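Local structure of putative sortase (Streptococcus pneumoniae, 2W1J) at residues G98-I103 with L163-G168. The protein is a class C sortase, a transpeptidase that probably links pilin subunits covalently during assembly of the pneumococcal pilus fibre. Sequence-based numbering, arbitrary orientation.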
loop_
_atom_site.group_PDB
_atom_site.type_symbol
_atom_site.label_atom_id
_atom_site.label_comp_id
_atom_site.label_asym_id
_atom_site.label_seq_id
_atom_site.Cartn_x
_atom_site.Cartn_y
_atom_site.Cartn_z
ATOM N N GLY A 98 7.214 0.380 -8.508
ATOM C CA GLY A 98 8.180 -0.703 -8.624
ATOM C C GLY A 98 7.720 -1.956 -7.902
ATOM O O GLY A 98 8.257 -3.031 -8.144
ATOM N N THR A 99 6.734 -1.825 -7.011
ATOM C CA THR A 99 6.151 -2.985 -6.333
ATOM C C THR A 99 4.811 -3.352 -6.978
ATOM O O THR A 99 4.262 -2.591 -7.775
ATOM C CB THR A 99 6.025 -2.778 -4.796
ATOM O OG1 THR A 99 4.940 -1.894 -4.469
ATOM C CG2 THR A 99 7.341 -2.254 -4.222
ATOM N N SER A 100 4.276 -4.523 -6.648
ATOM C CA SER A 100 3.044 -4.995 -7.275
ATOM C C SER A 100 1.874 -4.077 -6.942
ATOM O O SER A 100 1.778 -3.565 -5.809
ATOM C CB SER A 100 2.692 -6.388 -6.753
ATOM O OG SER A 100 3.762 -7.305 -6.884
ATOM N N LEU A 101 0.964 -3.892 -7.897
ATOM C CA LEU A 101 -0.314 -3.271 -7.571
ATOM C C LEU A 101 -1.074 -4.128 -6.568
ATOM O O LEU A 101 -0.928 -5.363 -6.557
ATOM C CB LEU A 101 -1.157 -3.109 -8.826
ATOM C CG LEU A 101 -0.555 -2.214 -9.909
ATOM C CD1 LEU A 101 -1.428 -2.252 -11.150
ATOM C CD2 LEU A 101 -0.439 -0.784 -9.382
ATOM N N PRO A 102 -1.888 -3.483 -5.716
ATOM C CA PRO A 102 -2.528 -4.190 -4.604
ATOM C C PRO A 102 -3.779 -4.932 -5.065
ATOM O O PRO A 102 -4.911 -4.569 -4.721
ATOM C CB PRO A 102 -2.860 -3.058 -3.624
ATOM C CG PRO A 102 -3.079 -1.865 -4.515
ATOM C CD PRO A 102 -2.067 -2.021 -5.620
ATOM N N ILE A 103 -3.546 -6.003 -5.821
ATOM C CA ILE A 103 -4.606 -6.896 -6.285
ATOM C C ILE A 103 -4.343 -8.355 -5.902
ATOM O O ILE A 103 -5.127 -9.237 -6.235
ATOM C CB ILE A 103 -4.822 -6.794 -7.809
ATOM C CG1 ILE A 103 -3.561 -7.230 -8.563
ATOM C CG2 ILE A 103 -5.219 -5.381 -8.179
ATOM C CD1 ILE A 103 -3.738 -7.387 -10.079
ATOM N N LEU A 163 11.518 -5.713 0.176
ATOM C CA LEU A 163 10.361 -5.095 -0.468
ATOM C C LEU A 163 10.051 -5.714 -1.820
ATOM O O LEU A 163 9.104 -5.298 -2.481
ATOM C CB LEU A 163 10.604 -3.596 -0.653
ATOM C CG LEU A 163 10.866 -2.829 0.648
ATOM C CD1 LEU A 163 11.091 -1.352 0.344
ATOM C CD2 LEU A 163 9.720 -3.006 1.631
ATOM N N LEU A 164 10.861 -6.679 -2.236
ATOM C CA LEU A 164 10.736 -7.265 -3.565
ATOM C C LEU A 164 9.852 -8.506 -3.544
ATOM O O LEU A 164 9.595 -9.090 -2.491
ATOM C CB LEU A 164 12.122 -7.617 -4.105
ATOM C CG LEU A 164 13.071 -6.425 -4.246
ATOM C CD1 LEU A 164 14.418 -6.906 -4.768
ATOM C CD2 LEU A 164 12.483 -5.349 -5.157
ATOM N N ILE A 165 9.397 -8.928 -4.716
ATOM C CA ILE A 165 8.573 -10.127 -4.815
ATOM C C ILE A 165 9.334 -11.337 -4.298
ATOM O O ILE A 165 10.511 -11.521 -4.618
ATOM C CB ILE A 165 8.114 -10.364 -6.277
ATOM C CG1 ILE A 165 7.087 -9.298 -6.670
ATOM C CG2 ILE A 165 7.550 -11.759 -6.460
ATOM C CD1 ILE A 165 6.818 -9.247 -8.162
ATOM N N VAL A 166 8.652 -12.155 -3.500
ATOM C CA VAL A 166 9.165 -13.463 -3.123
ATOM C C VAL A 166 8.332 -14.497 -3.873
ATOM O O VAL A 166 7.135 -14.616 -3.643
ATOM C CB VAL A 166 9.036 -13.699 -1.599
ATOM C CG1 VAL A 166 9.650 -15.041 -1.218
ATOM C CG2 VAL A 166 9.684 -12.551 -0.820
ATOM N N PRO A 167 8.950 -15.223 -4.818
ATOM C CA PRO A 167 8.173 -16.227 -5.554
ATOM C C PRO A 167 7.436 -17.197 -4.620
ATOM O O PRO A 167 8.011 -17.674 -3.642
ATOM C CB PRO A 167 9.247 -16.976 -6.355
ATOM C CG PRO A 167 10.343 -15.978 -6.516
ATOM C CD PRO A 167 10.359 -15.174 -5.249
ATOM N N GLY A 168 6.171 -17.482 -4.918
ATOM C CA GLY A 168 5.387 -18.421 -4.113
ATOM C C GLY A 168 4.637 -17.815 -2.938
ATOM O O GLY A 168 3.987 -18.538 -2.173
#
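Two irregular loops meet where Thr99 and Ser100 face Leu163 and Ile165; the closest CA atoms are those of Thr99 and Leu164, 6.9 Å apart, and no hydrogen bond joins the segments. Beyond Ser100 the chain runs away from 163-168, and an inverse gamma turn centred on Pro102, with Ile103 N bonded to Leu101 O at 2.8 Å, follows. Two loose touches make the contact. The methyl of Thr99 reaches the backbone carbonyl of Leu163, CG2 to O 3.9 Å. With chi1 at 75°, that methyl lies beside the backbone N, while OG1, set between N and the carbonyl carbon, is hydrogen-bonded to Leu96 O and Val111 N. One residue on, the hydroxyl of Ser100 meets the outer end of Ile165: OG is 3.8 Å from Ile165 CD1 and 3.9 Å from Ile165 CG1, so the terminal ethyl branch packs against the oxygen without bonding to it. Ile165 has CG1 anti to its carbonyl carbon (chi1 -70°) and an extended chain beyond, which carries CD1 to Ser100. Ser100 OG is instead hydrogen-bonded to His109 N, and the backbone of Ser100 also pairs with that of His109. Little surface is buried, 110 Å² in all, yet most of the touching residues are buried in the fold. Asn37 bridges the two loops, its ND2 bonded to Gly98 O and its OD1 to Ile165 N. Within the sortase beta fold, the loop between strands 93-95 and 108-113 thus meets the loop leading into strand 170-178; Leu163 packs on Val111 and Thr173 of adjacent strands, while Leu101 and Ile103 rest on helix 18-33.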